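Local coordinates for FHA domain-containing protein DDL (Arabidopsis thaliana, PDB 3VPY) that probably recognises phosphothreonine on Dicer-like1 through its forkhead-associated (FHA) domain, at residues A[59-64]-A[87-93]; A[12-18]-A[31-37]. All coordinates share one frame; numbering follows the deposited sequence.

Interaction 1. Residues A[59-64]-A[87-93]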
loop_
_atom_site.group_PDB
_atom_site.type_symbol
_atom_site.label_atom_id
_atom_site.label_comp_id
_atom_site.label_asym_id
_atom_site.label_seq_id
_atom_site.Cartn_x
_atom_site.Cartn_y
_atom_site.Cartn_z
ATOM N N SER A 59 -0.597 13.620 -10.010
ATOM C CA SER A 59 0.130 13.409 -11.273
ATOM C C SER A 59 -0.484 12.240 -12.047
ATOM O O SER A 59 -1.217 11.419 -11.467
ATOM C CB SER A 59 1.611 13.143 -10.969
ATOM O OG SER A 59 2.187 14.216 -10.193
ATOM N N LYS A 60 -0.215 12.176 -13.356
ATOM C CA LYS A 60 -0.740 11.110 -14.219
ATOM C C LYS A 60 -0.403 9.713 -13.687
ATOM O O LYS A 60 -1.254 8.811 -13.618
ATOM C CB LYS A 60 -0.187 11.296 -15.630
ATOM C CG LYS A 60 -0.826 12.456 -16.391
ATOM C CD LYS A 60 -0.107 12.697 -17.698
ATOM C CE LYS A 60 -0.829 12.054 -18.839
ATOM N NZ LYS A 60 -0.410 12.718 -20.099
ATOM N N GLN A 61 0.859 9.554 -13.298
ATOM C CA GLN A 61 1.343 8.382 -12.570
ATOM C C GLN A 61 2.023 8.894 -11.295
ATOM O O GLN A 61 3.113 9.494 -11.340
ATOM C CB GLN A 61 2.336 7.583 -13.431
ATOM C CG GLN A 61 1.758 7.079 -14.750
ATOM C CD GLN A 61 2.745 6.228 -15.537
ATOM O OE1 GLN A 61 3.381 5.341 -14.978
ATOM N NE2 GLN A 61 2.844 6.475 -16.841
ATOM N N HIS A 62 1.357 8.683 -10.167
ATOM C CA HIS A 62 1.676 9.419 -8.956
ATOM C C HIS A 62 2.513 8.574 -8.012
ATOM O O HIS A 62 3.568 9.007 -7.570
ATOM C CB HIS A 62 0.390 9.853 -8.245
ATOM C CG HIS A 62 0.570 11.009 -7.318
ATOM N ND1 HIS A 62 1.148 10.917 -6.071
ATOM C CD2 HIS A 62 0.230 12.311 -7.476
ATOM C CE1 HIS A 62 1.143 12.108 -5.497
ATOM N NE2 HIS A 62 0.594 12.969 -6.330
ATOM N N ALA A 63 2.035 7.375 -7.696
ATOM C CA ALA A 63 2.705 6.519 -6.703
ATOM C C ALA A 63 2.350 5.077 -7.009
ATOM O O ALA A 63 1.322 4.804 -7.647
ATOM C CB ALA A 63 2.248 6.865 -5.312
ATOM N N VAL A 64 3.192 4.151 -6.552
ATOM C CA VAL A 64 2.845 2.731 -6.604
ATOM C C VAL A 64 2.867 2.130 -5.184
ATOM O O VAL A 64 3.642 2.565 -4.332
ATOM C CB VAL A 64 3.784 1.949 -7.586
ATOM C CG1 VAL A 64 5.257 1.939 -7.117
ATOM C CG2 VAL A 64 3.294 0.545 -7.802
ATOM N N ILE A 87 5.270 1.612 -0.357
ATOM C CA ILE A 87 4.804 2.660 -1.277
ATOM C C ILE A 87 6.021 3.360 -1.885
ATOM O O ILE A 87 7.058 3.477 -1.227
ATOM C CB ILE A 87 3.846 3.666 -0.574
ATOM C CG1 ILE A 87 3.160 4.593 -1.580
ATOM C CG2 ILE A 87 4.590 4.482 0.508
ATOM C CD1 ILE A 87 1.949 5.279 -1.015
HETATM N N MSE A 88 5.891 3.823 -3.129
HETATM C CA MSE A 88 6.944 4.612 -3.753
HETATM C C MSE A 88 6.297 5.743 -4.545
HETATM O O MSE A 88 5.424 5.499 -5.391
HETATM C CB MSE A 88 7.825 3.748 -4.673
HETATM C CG MSE A 88 8.905 4.562 -5.323
HETATM SE SE MSE A 88 10.145 3.514 -6.421
HETATM C CE MSE A 88 11.325 2.780 -5.096
ATOM N N ASP A 89 6.705 6.972 -4.240
ATOM C CA ASP A 89 6.253 8.119 -5.009
ATOM C C ASP A 89 7.086 8.226 -6.286
ATOM O O ASP A 89 8.308 8.049 -6.267
ATOM C CB ASP A 89 6.345 9.394 -4.197
ATOM C CG ASP A 89 5.976 10.607 -5.003
ATOM O OD1 ASP A 89 4.799 11.009 -4.950
ATOM O OD2 ASP A 89 6.833 11.142 -5.717
ATOM N N LEU A 90 6.427 8.553 -7.395
ATOM C CA LEU A 90 7.103 8.506 -8.690
ATOM C C LEU A 90 7.588 9.879 -9.128
ATOM O O LEU A 90 7.616 10.182 -10.335
ATOM C CB LEU A 90 6.200 7.865 -9.762
ATOM C CG LEU A 90 5.671 6.472 -9.390
ATOM C CD1 LEU A 90 4.662 5.960 -10.404
ATOM C CD2 LEU A 90 6.818 5.490 -9.297
ATOM N N GLY A 91 7.985 10.697 -8.161
ATOM C CA GLY A 91 8.423 12.068 -8.441
ATOM C C GLY A 91 7.307 13.049 -8.755
ATOM O O GLY A 91 7.440 13.916 -9.645
ATOM N N SER A 92 6.206 12.913 -8.028
ATOM C CA SER A 92 5.039 13.763 -8.221
ATOM C C SER A 92 5.330 15.189 -7.757
ATOM O O SER A 92 6.054 15.391 -6.793
ATOM C CB SER A 92 3.860 13.176 -7.443
ATOM O OG SER A 92 4.078 13.306 -6.049
ATOM N N THR A 93 4.757 16.175 -8.434
ATOM C CA THR A 93 4.958 17.542 -8.010
ATOM C C THR A 93 4.432 17.773 -6.590
ATOM O O THR A 93 5.078 18.419 -5.772
ATOM C CB THR A 93 4.329 18.512 -9.017
ATOM O OG1 THR A 93 5.159 18.508 -10.183
ATOM C CG2 THR A 93 4.309 19.930 -8.467
HETATM O O HOH W 1 4.023 15.749 -11.248
HETATM O O HOH W 2 5.003 11.480 -11.441
#
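Ser92 sits on the imidazole of His62. Its CB lies 3.5 Å from the ring centroid of His62, 13° off the normal, a CH-pi contact over one face. Ser92 OG lies between its backbone N and carbonyl carbon (chi1 69°). From there it gives a hydrogen bond to Asp89 OD1 at 2.6 Å, on the syn lone pair. Asp89 OD2 takes the Ser92 N at 3.0 Å, closing an Asx motif. The carboxylate thus holds both the hydroxyl and the amide of Ser92. With an alanine at Asp89, the Ser92 hydroxyl and amide and Thr96 OG1 would lose a shared partner, and Ser92 is likely to sit less firmly over His62.

Beside this, Leu90 N bonds His62 O at 2.9 Å, tilted out of the carbonyl plane. The ladder continues into an antiparallel hydrogen-bonded pair, with Val64 N to Met88 O at 2.9 Å and Met88 N to Val64 O at 2.8 Å. Met88 is selenomethionine; its CB packs alongside Val64 CG1. Two waters extend the seam. One links Ser59 OG to Thr93 N, and the other donates to Gln61 O and Leu90 O.

Farther out, Thr96 OG1 bonds Asp89 OD1 and, weakly, His62 ND1. Ser59 and His62 match the SxxH signature of FHA domains, whose loops form the phosphothreonine cleft. The contact lies at the open end of the hairpin of strands 63-73 and 79-89. His62 and Ala63 both face Phe42, a classic beta bulge against strand 39-43. Ala63 and Ile87 meet Phe119 of strand 116-119, while Val64 and Leu90 touch strand 39-43.

Interaction 2. Residues A[12-18]-A[31-37]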
loop_
_atom_site.group_PDB
_atom_site.type_symbol
_atom_site.label_atom_id
_atom_site.label_comp_id
_atom_site.label_asym_id
_atom_site.label_seq_id
_atom_site.Cartn_x
_atom_site.Cartn_y
_atom_site.Cartn_z
ATOM N N LYS A 12 2.839 -11.378 -5.332
ATOM C CA LYS A 12 1.488 -11.169 -4.855
ATOM C C LYS A 12 1.426 -11.542 -3.367
ATOM O O LYS A 12 1.953 -12.599 -2.972
ATOM C CB LYS A 12 0.526 -12.046 -5.677
ATOM C CG LYS A 12 -0.928 -11.718 -5.505
ATOM C CD LYS A 12 -1.776 -12.326 -6.637
ATOM C CE LYS A 12 -3.134 -12.826 -6.100
ATOM N NZ LYS A 12 -4.295 -12.954 -7.089
ATOM N N PRO A 13 0.785 -10.701 -2.538
ATOM C CA PRO A 13 0.673 -11.032 -1.108
ATOM C C PRO A 13 -0.371 -12.122 -0.861
ATOM O O PRO A 13 -1.254 -12.343 -1.713
ATOM C CB PRO A 13 0.178 -9.722 -0.483
ATOM C CG PRO A 13 -0.586 -9.066 -1.570
ATOM C CD PRO A 13 0.101 -9.433 -2.866
ATOM N N SER A 14 -0.270 -12.777 0.299
ATOM C CA SER A 14 -1.325 -13.669 0.801
ATOM C C SER A 14 -2.235 -12.989 1.838
ATOM O O SER A 14 -3.430 -13.286 1.907
ATOM C CB SER A 14 -0.719 -14.959 1.357
ATOM O OG SER A 14 0.219 -14.680 2.380
ATOM N N GLU A 15 -1.677 -12.077 2.637
ATOM C CA GLU A 15 -2.481 -11.254 3.537
ATOM C C GLU A 15 -3.502 -10.428 2.756
ATOM O O GLU A 15 -3.180 -9.877 1.707
ATOM C CB GLU A 15 -1.575 -10.313 4.327
ATOM C CG GLU A 15 -0.805 -10.998 5.422
ATOM C CD GLU A 15 -1.414 -10.749 6.789
ATOM O OE1 GLU A 15 -2.650 -10.902 6.960
ATOM O OE2 GLU A 15 -0.643 -10.389 7.691
ATOM N N ARG A 16 -4.725 -10.337 3.280
ATOM C CA ARG A 16 -5.816 -9.675 2.568
ATOM C C ARG A 16 -5.830 -8.165 2.774
ATOM O O ARG A 16 -6.806 -7.572 3.260
ATOM C CB ARG A 16 -7.172 -10.317 2.913
ATOM C CG ARG A 16 -7.271 -11.780 2.494
ATOM C CD ARG A 16 -8.708 -12.283 2.467
ATOM N NE ARG A 16 -8.793 -13.537 1.711
ATOM C CZ ARG A 16 -8.709 -14.760 2.242
ATOM N NH1 ARG A 16 -8.578 -14.941 3.556
ATOM N NH2 ARG A 16 -8.769 -15.807 1.449
ATOM N N TRP A 17 -4.752 -7.516 2.374
ATOM C CA TRP A 17 -4.675 -6.068 2.513
ATOM C C TRP A 17 -5.776 -5.387 1.693
ATOM O O TRP A 17 -6.042 -5.767 0.549
ATOM C CB TRP A 17 -3.336 -5.573 2.005
ATOM C CG TRP A 17 -2.179 -6.007 2.811
ATOM C CD1 TRP A 17 -1.375 -7.086 2.573
ATOM C CD2 TRP A 17 -1.685 -5.386 4.004
ATOM N NE1 TRP A 17 -0.385 -7.162 3.541
ATOM C CE2 TRP A 17 -0.550 -6.118 4.419
ATOM C CE3 TRP A 17 -2.080 -4.261 4.749
ATOM C CZ2 TRP A 17 0.186 -5.781 5.566
ATOM C CZ3 TRP A 17 -1.340 -3.921 5.888
ATOM C CH2 TRP A 17 -0.214 -4.681 6.276
ATOM N N ARG A 18 -6.411 -4.395 2.292
ATOM C CA ARG A 18 -7.436 -3.603 1.612
ATOM C C ARG A 18 -7.206 -2.144 1.924
ATOM O O ARG A 18 -6.585 -1.818 2.921
ATOM C CB ARG A 18 -8.837 -4.022 2.052
ATOM C CG ARG A 18 -9.202 -5.475 1.700
ATOM C CD ARG A 18 -10.690 -5.692 1.766
ATOM N NE ARG A 18 -11.188 -5.776 3.136
ATOM C CZ ARG A 18 -12.475 -5.964 3.444
ATOM N NH1 ARG A 18 -13.380 -6.061 2.481
ATOM N NH2 ARG A 18 -12.863 -6.041 4.709
ATOM N N PRO A 31 -13.981 -1.099 0.800
ATOM C CA PRO A 31 -12.568 -0.839 0.557
ATOM C C PRO A 31 -12.158 -1.436 -0.773
ATOM O O PRO A 31 -12.833 -2.323 -1.320
ATOM C CB PRO A 31 -11.870 -1.583 1.707
ATOM C CG PRO A 31 -12.760 -2.709 1.986
ATOM C CD PRO A 31 -14.173 -2.190 1.777
ATOM N N LEU A 32 -11.047 -0.946 -1.280
ATOM C CA LEU A 32 -10.501 -1.469 -2.502
ATOM C C LEU A 32 -9.651 -2.674 -2.149
ATOM O O LEU A 32 -8.886 -2.667 -1.175
ATOM C CB LEU A 32 -9.668 -0.396 -3.205
ATOM C CG LEU A 32 -10.317 0.969 -3.458
ATOM C CD1 LEU A 32 -9.268 1.935 -4.003
ATOM C CD2 LEU A 32 -11.481 0.806 -4.418
ATOM N N CYS A 33 -9.780 -3.719 -2.951
ATOM C CA CYS A 33 -8.916 -4.868 -2.813
ATOM C C CYS A 33 -7.477 -4.413 -3.110
ATOM O O CYS A 33 -7.215 -3.767 -4.135
ATOM C CB CYS A 33 -9.323 -5.951 -3.813
ATOM S SG CYS A 33 -8.250 -7.335 -3.748
ATOM N N LEU A 34 -6.557 -4.737 -2.213
ATOM C CA LEU A 34 -5.140 -4.447 -2.446
ATOM C C LEU A 34 -4.260 -5.687 -2.323
ATOM O O LEU A 34 -3.101 -5.606 -1.893
ATOM C CB LEU A 34 -4.658 -3.354 -1.493
ATOM C CG LEU A 34 -3.590 -2.411 -2.071
ATOM C CD1 LEU A 34 -4.161 -1.473 -3.153
ATOM C CD2 LEU A 34 -2.958 -1.638 -0.920
ATOM N N HIS A 35 -4.793 -6.841 -2.710
ATOM C CA HIS A 35 -4.049 -8.081 -2.499
ATOM C C HIS A 35 -4.192 -9.082 -3.646
ATOM O O HIS A 35 -3.814 -10.246 -3.504
ATOM C CB HIS A 35 -4.389 -8.750 -1.149
ATOM C CG HIS A 35 -5.849 -9.045 -0.956
ATOM N ND1 HIS A 35 -6.443 -10.226 -1.355
ATOM C CD2 HIS A 35 -6.828 -8.317 -0.365
ATOM C CE1 HIS A 35 -7.731 -10.199 -1.051
ATOM N NE2 HIS A 35 -7.988 -9.056 -0.442
ATOM N N ARG A 36 -4.701 -8.630 -4.789
ATOM C CA ARG A 36 -4.809 -9.520 -5.950
ATOM C C ARG A 36 -3.776 -9.276 -7.066
ATOM O O ARG A 36 -3.826 -9.917 -8.120
ATOM C CB ARG A 36 -6.243 -9.542 -6.495
ATOM C CG ARG A 36 -7.201 -10.391 -5.641
ATOM C CD ARG A 36 -8.652 -10.282 -6.114
ATOM N NE ARG A 36 -9.544 -11.366 -5.624
ATOM C CZ ARG A 36 -10.204 -11.343 -4.457
ATOM N NH1 ARG A 36 -10.076 -10.310 -3.635
ATOM N NH2 ARG A 36 -11.018 -12.351 -4.111
ATOM N N GLN A 37 -2.853 -8.342 -6.851
ATOM C CA GLN A 37 -1.702 -8.244 -7.729
ATOM C C GLN A 37 -0.499 -7.757 -6.943
ATOM O O GLN A 37 -0.636 -7.340 -5.804
ATOM C CB GLN A 37 -1.974 -7.327 -8.918
ATOM C CG GLN A 37 -2.452 -5.975 -8.563
ATOM C CD GLN A 37 -3.237 -5.295 -9.703
ATOM O OE1 GLN A 37 -4.304 -5.752 -10.121
ATOM N NE2 GLN A 37 -2.710 -4.196 -10.184
#
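Arg16 and His35 meet through a CH-pi contact. Arg16 CA lies 3.6 Å from the His35 ring centroid, 20° off the normal. Cys33 SG covers the opposite face, 3.7 Å above the plane, and the imidazole is sandwiched. His35 CG stands between its own N and carbonyl carbon (chi1 56°), which turns the ring in between the two.

Packing contacts add to this. Pro13 CG packs on His35 CB at 3.8 Å, the side chains crossing at about a right angle. Pro31 CG lies over one face of the Arg18 guanidinium, 3.4 Å from Arg18 NH1. Trp17 CB touches Leu34 CB.

The polar contacts across the pair are few. Lys12 NZ makes a weak hydrogen bond to Arg36 O at 3.2 Å. Leu34 N reaches Trp17 O, though the place of that oxygen is less sure. Within 31-37, Arg36 NH1 gives a hydrogen bond to Cys33 SG at 3.5 Å, with the sulfur in the guanidinium plane. Outside, Glu131 forms a salt bridge with Arg16, and Trp17 packs on His130 and Tyr67.

The chemistry is therefore one of faces more than charges: basic side chains lie along proline, imidazole and backbone carbonyls, and no acid joins the two segments.

The chain starts near interaction 1, where Thr1 and Leu3 bond Gln61. It then runs to the other side of the molecule's centre. There interaction 2 closes a loop of 12 residues, bringing 12-18 against 31-37 at the base of the hairpin of strands 18-23 and 26-33, an edge of the six-stranded sheet. The chain next enters strand 39-43 of the second sheet. Interaction 1 opens later and closes the hairpin of strands 63-73 and 79-89, with 22 residues between its segments. The two loops are in series, neither nesting nor crossing. Their centres are 20 Å apart and their nearest atoms about 8 Å. Each thus ties a hairpin of a different sheet.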